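PDB 1Q1L: chorismate synthase, which catalyses the last step of chorismate biosynthesis, eliminating phosphate from 5-enolpyruvylshikimate-3-phosphate to give chorismate, with reduced FMN as cofactor. Local coordinates for residues F11-A24 with L134-V148. Sequence-based numbering, arbitrary orientation.
Sequences FLTAGESHGKGLTA and LERASARETAARVAV
Two groups grip Thr13 OG1. It donates to Glu141 OE2 at 2.7 Å, meeting that oxygen from above the carboxylate plane, and accepts from Arg136 NH2 at 3.1 Å. The Arg136 chain has CG anti to the backbone N (chi1 169°) and bends at chi2, which lays the guanidinium along 13-15. There NH1 reaches a lone pair of Gly15 O at 3.2 Å, nearly in the guanidinium plane. NH2 also bonds Ile246 O of a third subunit. With an alanine in place of Arg136, Thr13 OG1, Gly15 O and the Ile246 carbonyl would probably each lose a donor. Glu141 OE1 is taken by Arg145 NE in a salt bridge. At the turn, Ser17 OG donates to Glu135 O in the carbonyl plane at 2.8 Å. Glu135 OE1 accepts from His18 N at 2.7 Å and pairs with Arg71 of a second subunit. Leu22 CD1 lies 3.6 Å from Ala143 CB. Val148 CG1 sits over one face of the Phe11 ring, 4.1 Å from its centroid. The helix segment 142-148 runs at 39° to strand 21-24. Helix 142-157 packs on the hairpin of strands 10-14 and 21-27. This is helix-on-sheet packing of the beta-alpha-beta sandwich, and segment 134-148 includes Arg136, Ala137 and Ser138, predicted to bind FMN.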
loop_
_atom_site.group_PDB
_atom_site.type_symbol
_atom_site.label_atom_id
_atom_site.label_comp_id
_atom_site.label_asym_id
_atom_site.label_seq_id
_atom_site.Cartn_x
_atom_site.Cartn_y
_atom_site.Cartn_z
ATOM N N PHE A 11 -2.802 6.815 -8.206
ATOM C CA PHE A 11 -3.584 7.006 -9.403
ATOM C C PHE A 11 -4.058 5.677 -9.938
ATOM O O PHE A 11 -3.474 4.635 -9.658
ATOM C CB PHE A 11 -2.788 7.808 -10.459
ATOM C CG PHE A 11 -1.798 6.998 -11.264
ATOM C CD1 PHE A 11 -2.206 6.297 -12.391
ATOM C CD2 PHE A 11 -0.450 6.981 -10.920
ATOM C CE1 PHE A 11 -1.285 5.589 -13.172
ATOM C CE2 PHE A 11 0.481 6.278 -11.690
ATOM C CZ PHE A 11 0.063 5.582 -12.820
ATOM N N LEU A 12 -5.168 5.718 -10.662
ATOM C CA LEU A 12 -5.725 4.533 -11.282
ATOM C C LEU A 12 -6.169 4.957 -12.661
ATOM O O LEU A 12 -6.561 6.108 -12.854
ATOM C CB LEU A 12 -6.933 4.012 -10.505
ATOM C CG LEU A 12 -6.654 3.329 -9.170
ATOM C CD1 LEU A 12 -7.981 2.995 -8.491
ATOM C CD2 LEU A 12 -5.817 2.063 -9.404
ATOM N N THR A 13 -6.073 4.045 -13.622
ATOM C CA THR A 13 -6.517 4.326 -14.983
ATOM C C THR A 13 -7.468 3.198 -15.353
ATOM O O THR A 13 -7.436 2.129 -14.738
ATOM C CB THR A 13 -5.354 4.330 -16.003
ATOM O OG1 THR A 13 -4.832 3.003 -16.141
ATOM C CG2 THR A 13 -4.248 5.266 -15.553
ATOM N N ALA A 14 -8.307 3.439 -16.355
ATOM C CA ALA A 14 -9.272 2.442 -16.802
ATOM C C ALA A 14 -9.733 2.762 -18.214
ATOM O O ALA A 14 -9.531 3.874 -18.701
ATOM C CB ALA A 14 -10.477 2.420 -15.863
ATOM N N GLY A 15 -10.359 1.783 -18.859
ATOM C CA GLY A 15 -10.857 1.977 -20.207
ATOM C C GLY A 15 -10.313 0.949 -21.174
ATOM O O GLY A 15 -9.163 0.522 -21.041
ATOM N N GLU A 16 -11.139 0.534 -22.134
ATOM C CA GLU A 16 -10.709 -0.431 -23.142
ATOM C C GLU A 16 -10.382 0.361 -24.407
ATOM O O GLU A 16 -10.869 1.478 -24.585
ATOM C CB GLU A 16 -11.807 -1.452 -23.463
ATOM C CG GLU A 16 -12.939 -1.588 -22.451
ATOM C CD GLU A 16 -12.478 -1.875 -21.032
ATOM O OE1 GLU A 16 -11.546 -2.685 -20.842
ATOM O OE2 GLU A 16 -13.071 -1.296 -20.100
ATOM N N SER A 17 -9.564 -0.215 -25.284
ATOM C CA SER A 17 -9.177 0.463 -26.516
ATOM C C SER A 17 -10.377 0.846 -27.379
ATOM O O SER A 17 -10.389 1.909 -28.000
ATOM C CB SER A 17 -8.203 -0.407 -27.313
ATOM O OG SER A 17 -8.602 -1.767 -27.302
ATOM N N HIS A 18 -11.390 -0.013 -27.412
ATOM C CA HIS A 18 -12.585 0.274 -28.192
ATOM C C HIS A 18 -13.797 0.412 -27.284
ATOM O O HIS A 18 -14.737 -0.380 -27.339
ATOM C CB HIS A 18 -12.819 -0.818 -29.241
ATOM C CG HIS A 18 -11.734 -0.899 -30.270
ATOM N ND1 HIS A 18 -10.573 -1.617 -30.074
ATOM C CD2 HIS A 18 -11.607 -0.302 -31.479
ATOM C CE1 HIS A 18 -9.778 -1.458 -31.117
ATOM N NE2 HIS A 18 -10.382 -0.664 -31.984
ATOM N N GLY A 19 -13.752 1.430 -26.436
ATOM C CA GLY A 19 -14.840 1.690 -25.519
ATOM C C GLY A 19 -15.107 3.173 -25.561
ATOM O O GLY A 19 -14.527 3.880 -26.380
ATOM N N LYS A 20 -15.978 3.655 -24.682
ATOM C CA LYS A 20 -16.297 5.072 -24.653
ATOM C C LYS A 20 -15.031 5.914 -24.525
ATOM O O LYS A 20 -14.875 6.920 -25.215
ATOM C CB LYS A 20 -17.248 5.365 -23.496
ATOM C CG LYS A 20 -18.523 4.528 -23.544
ATOM C CD LYS A 20 -19.460 4.872 -22.399
ATOM C CE LYS A 20 -20.735 4.045 -22.460
ATOM N NZ LYS A 20 -21.693 4.473 -21.404
ATOM N N GLY A 21 -14.119 5.496 -23.652
ATOM C CA GLY A 21 -12.891 6.252 -23.476
ATOM C C GLY A 21 -11.997 5.741 -22.362
ATOM O O GLY A 21 -12.210 4.659 -21.823
ATOM N N LEU A 22 -10.985 6.531 -22.023
ATOM C CA LEU A 22 -10.051 6.158 -20.965
ATOM C C LEU A 22 -10.262 7.095 -19.789
ATOM O O LEU A 22 -10.429 8.301 -19.970
ATOM C CB LEU A 22 -8.612 6.282 -21.462
ATOM C CG LEU A 22 -8.300 5.576 -22.786
ATOM C CD1 LEU A 22 -6.865 5.879 -23.192
ATOM C CD2 LEU A 22 -8.522 4.082 -22.644
ATOM N N THR A 23 -10.265 6.537 -18.582
ATOM C CA THR A 23 -10.457 7.347 -17.389
ATOM C C THR A 23 -9.271 7.207 -16.443
ATOM O O THR A 23 -8.692 6.132 -16.310
ATOM C CB THR A 23 -11.741 6.935 -16.636
ATOM O OG1 THR A 23 -12.841 6.917 -17.550
ATOM C CG2 THR A 23 -12.059 7.933 -15.522
ATOM N N ALA A 24 -8.916 8.304 -15.787
ATOM C CA ALA A 24 -7.813 8.295 -14.841
ATOM C C ALA A 24 -8.121 9.221 -13.688
ATOM O O ALA A 24 -8.745 10.266 -13.871
ATOM C CB ALA A 24 -6.522 8.746 -15.520
ATOM N N LEU A 134 -7.202 -7.940 -24.885
ATOM C CA LEU A 134 -6.429 -6.999 -25.687
ATOM C C LEU A 134 -7.011 -5.584 -25.613
ATOM O O LEU A 134 -6.266 -4.601 -25.617
ATOM C CB LEU A 134 -6.368 -7.477 -27.142
ATOM C CG LEU A 134 -5.292 -6.838 -28.026
ATOM C CD1 LEU A 134 -3.919 -7.039 -27.394
ATOM C CD2 LEU A 134 -5.330 -7.459 -29.413
ATOM N N GLU A 135 -8.337 -5.484 -25.542
ATOM C CA GLU A 135 -9.014 -4.188 -25.450
ATOM C C GLU A 135 -8.391 -3.329 -24.353
ATOM O O GLU A 135 -8.098 -2.152 -24.560
ATOM C CB GLU A 135 -10.505 -4.381 -25.138
ATOM C CG GLU A 135 -11.384 -4.746 -26.323
ATOM C CD GLU A 135 -11.651 -3.570 -27.239
ATOM O OE1 GLU A 135 -12.079 -2.511 -26.733
ATOM O OE2 GLU A 135 -11.442 -3.708 -28.465
ATOM N N ARG A 136 -8.190 -3.931 -23.184
ATOM C CA ARG A 136 -7.614 -3.238 -22.038
ATOM C C ARG A 136 -6.084 -3.258 -22.029
ATOM O O ARG A 136 -5.446 -2.323 -21.539
ATOM C CB ARG A 136 -8.143 -3.862 -20.738
ATOM C CG ARG A 136 -7.419 -3.407 -19.476
ATOM C CD ARG A 136 -7.487 -1.899 -19.310
ATOM N NE ARG A 136 -6.750 -1.442 -18.133
ATOM C CZ ARG A 136 -6.541 -0.164 -17.836
ATOM N NH1 ARG A 136 -7.015 0.790 -18.628
ATOM N NH2 ARG A 136 -5.854 0.163 -16.750
ATOM N N ALA A 137 -5.504 -4.321 -22.577
ATOM C CA ALA A 137 -4.052 -4.473 -22.614
ATOM C C ALA A 137 -3.374 -3.538 -23.608
ATOM O O ALA A 137 -2.312 -2.982 -23.322
ATOM C CB ALA A 137 -3.690 -5.924 -22.941
ATOM N N SER A 138 -3.994 -3.377 -24.772
ATOM C CA SER A 138 -3.452 -2.535 -25.832
ATOM C C SER A 138 -2.769 -1.258 -25.353
ATOM O O SER A 138 -3.159 -0.668 -24.342
ATOM C CB SER A 138 -4.551 -2.181 -26.833
ATOM O OG SER A 138 -4.897 -3.314 -27.612
ATOM N N ALA A 139 -1.745 -0.844 -26.099
ATOM C CA ALA A 139 -0.981 0.357 -25.794
ATOM C C ALA A 139 -1.894 1.570 -25.720
ATOM O O ALA A 139 -1.436 2.688 -25.505
ATOM C CB ALA A 139 0.090 0.572 -26.851
ATOM N N ARG A 140 -3.188 1.341 -25.914
ATOM C CA ARG A 140 -4.177 2.409 -25.849
ATOM C C ARG A 140 -4.147 2.967 -24.429
ATOM O O ARG A 140 -4.312 4.164 -24.219
ATOM C CB ARG A 140 -5.568 1.844 -26.140
ATOM C CG ARG A 140 -6.471 2.721 -26.996
ATOM C CD ARG A 140 -6.813 4.064 -26.372
ATOM N NE ARG A 140 -6.039 5.141 -26.976
ATOM C CZ ARG A 140 -6.480 6.384 -27.148
ATOM N NH1 ARG A 140 -7.703 6.726 -26.765
ATOM N NH2 ARG A 140 -5.692 7.290 -27.709
ATOM N N GLU A 141 -3.932 2.077 -23.464
ATOM C CA GLU A 141 -3.888 2.443 -22.051
ATOM C C GLU A 141 -2.763 3.420 -21.731
ATOM O O GLU A 141 -2.884 4.208 -20.793
ATOM C CB GLU A 141 -3.740 1.181 -21.189
ATOM C CG GLU A 141 -4.014 1.364 -19.690
ATOM C CD GLU A 141 -2.826 1.917 -18.911
ATOM O OE1 GLU A 141 -1.711 1.365 -19.047
ATOM O OE2 GLU A 141 -3.011 2.894 -18.151
ATOM N N THR A 142 -1.675 3.380 -22.504
ATOM C CA THR A 142 -0.558 4.282 -22.243
ATOM C C THR A 142 -0.997 5.735 -22.390
ATOM O O THR A 142 -0.378 6.632 -21.821
ATOM C CB THR A 142 0.666 4.013 -23.178
ATOM O OG1 THR A 142 0.318 4.294 -24.539
ATOM C CG2 THR A 142 1.122 2.567 -23.064
ATOM N N ALA A 143 -2.066 5.972 -23.142
ATOM C CA ALA A 143 -2.563 7.338 -23.314
ATOM C C ALA A 143 -2.999 7.912 -21.958
ATOM O O ALA A 143 -2.808 9.098 -21.682
ATOM C CB ALA A 143 -3.731 7.353 -24.286
ATOM N N ALA A 144 -3.588 7.070 -21.115
ATOM C CA ALA A 144 -4.017 7.524 -19.797
ATOM C C ALA A 144 -2.773 7.758 -18.943
ATOM O O ALA A 144 -2.742 8.666 -18.113
ATOM C CB ALA A 144 -4.920 6.475 -19.141
ATOM N N ARG A 145 -1.747 6.936 -19.153
ATOM C CA ARG A 145 -0.506 7.084 -18.396
ATOM C C ARG A 145 0.147 8.409 -18.740
ATOM O O ARG A 145 0.719 9.077 -17.878
ATOM C CB ARG A 145 0.479 5.966 -18.720
ATOM C CG ARG A 145 0.044 4.569 -18.351
ATOM C CD ARG A 145 1.278 3.678 -18.313
ATOM N NE ARG A 145 0.979 2.256 -18.417
ATOM C CZ ARG A 145 1.883 1.304 -18.223
ATOM N NH1 ARG A 145 3.134 1.632 -17.912
ATOM N NH2 ARG A 145 1.543 0.027 -18.337
ATOM N N VAL A 146 0.074 8.785 -20.011
ATOM C CA VAL A 146 0.668 10.039 -20.459
ATOM C C VAL A 146 -0.081 11.236 -19.873
ATOM O O VAL A 146 0.524 12.258 -19.552
ATOM C CB VAL A 146 0.692 10.111 -22.013
ATOM C CG1 VAL A 146 1.073 11.508 -22.480
ATOM C CG2 VAL A 146 1.697 9.099 -22.555
ATOM N N ALA A 147 -1.394 11.109 -19.721
ATOM C CA ALA A 147 -2.197 12.198 -19.156
ATOM C C ALA A 147 -1.824 12.419 -17.684
ATOM O O ALA A 147 -1.653 13.557 -17.236
ATOM C CB ALA A 147 -3.695 11.876 -19.290
ATOM N N VAL A 148 -1.716 11.332 -16.925
ATOM C CA VAL A 148 -1.336 11.438 -15.519
ATOM C C VAL A 148 0.074 12.014 -15.452
ATOM O O VAL A 148 0.376 12.871 -14.612
ATOM C CB VAL A 148 -1.363 10.056 -14.818
ATOM C CG1 VAL A 148 -0.671 10.136 -13.456
ATOM C CG2 VAL A 148 -2.814 9.589 -14.639
#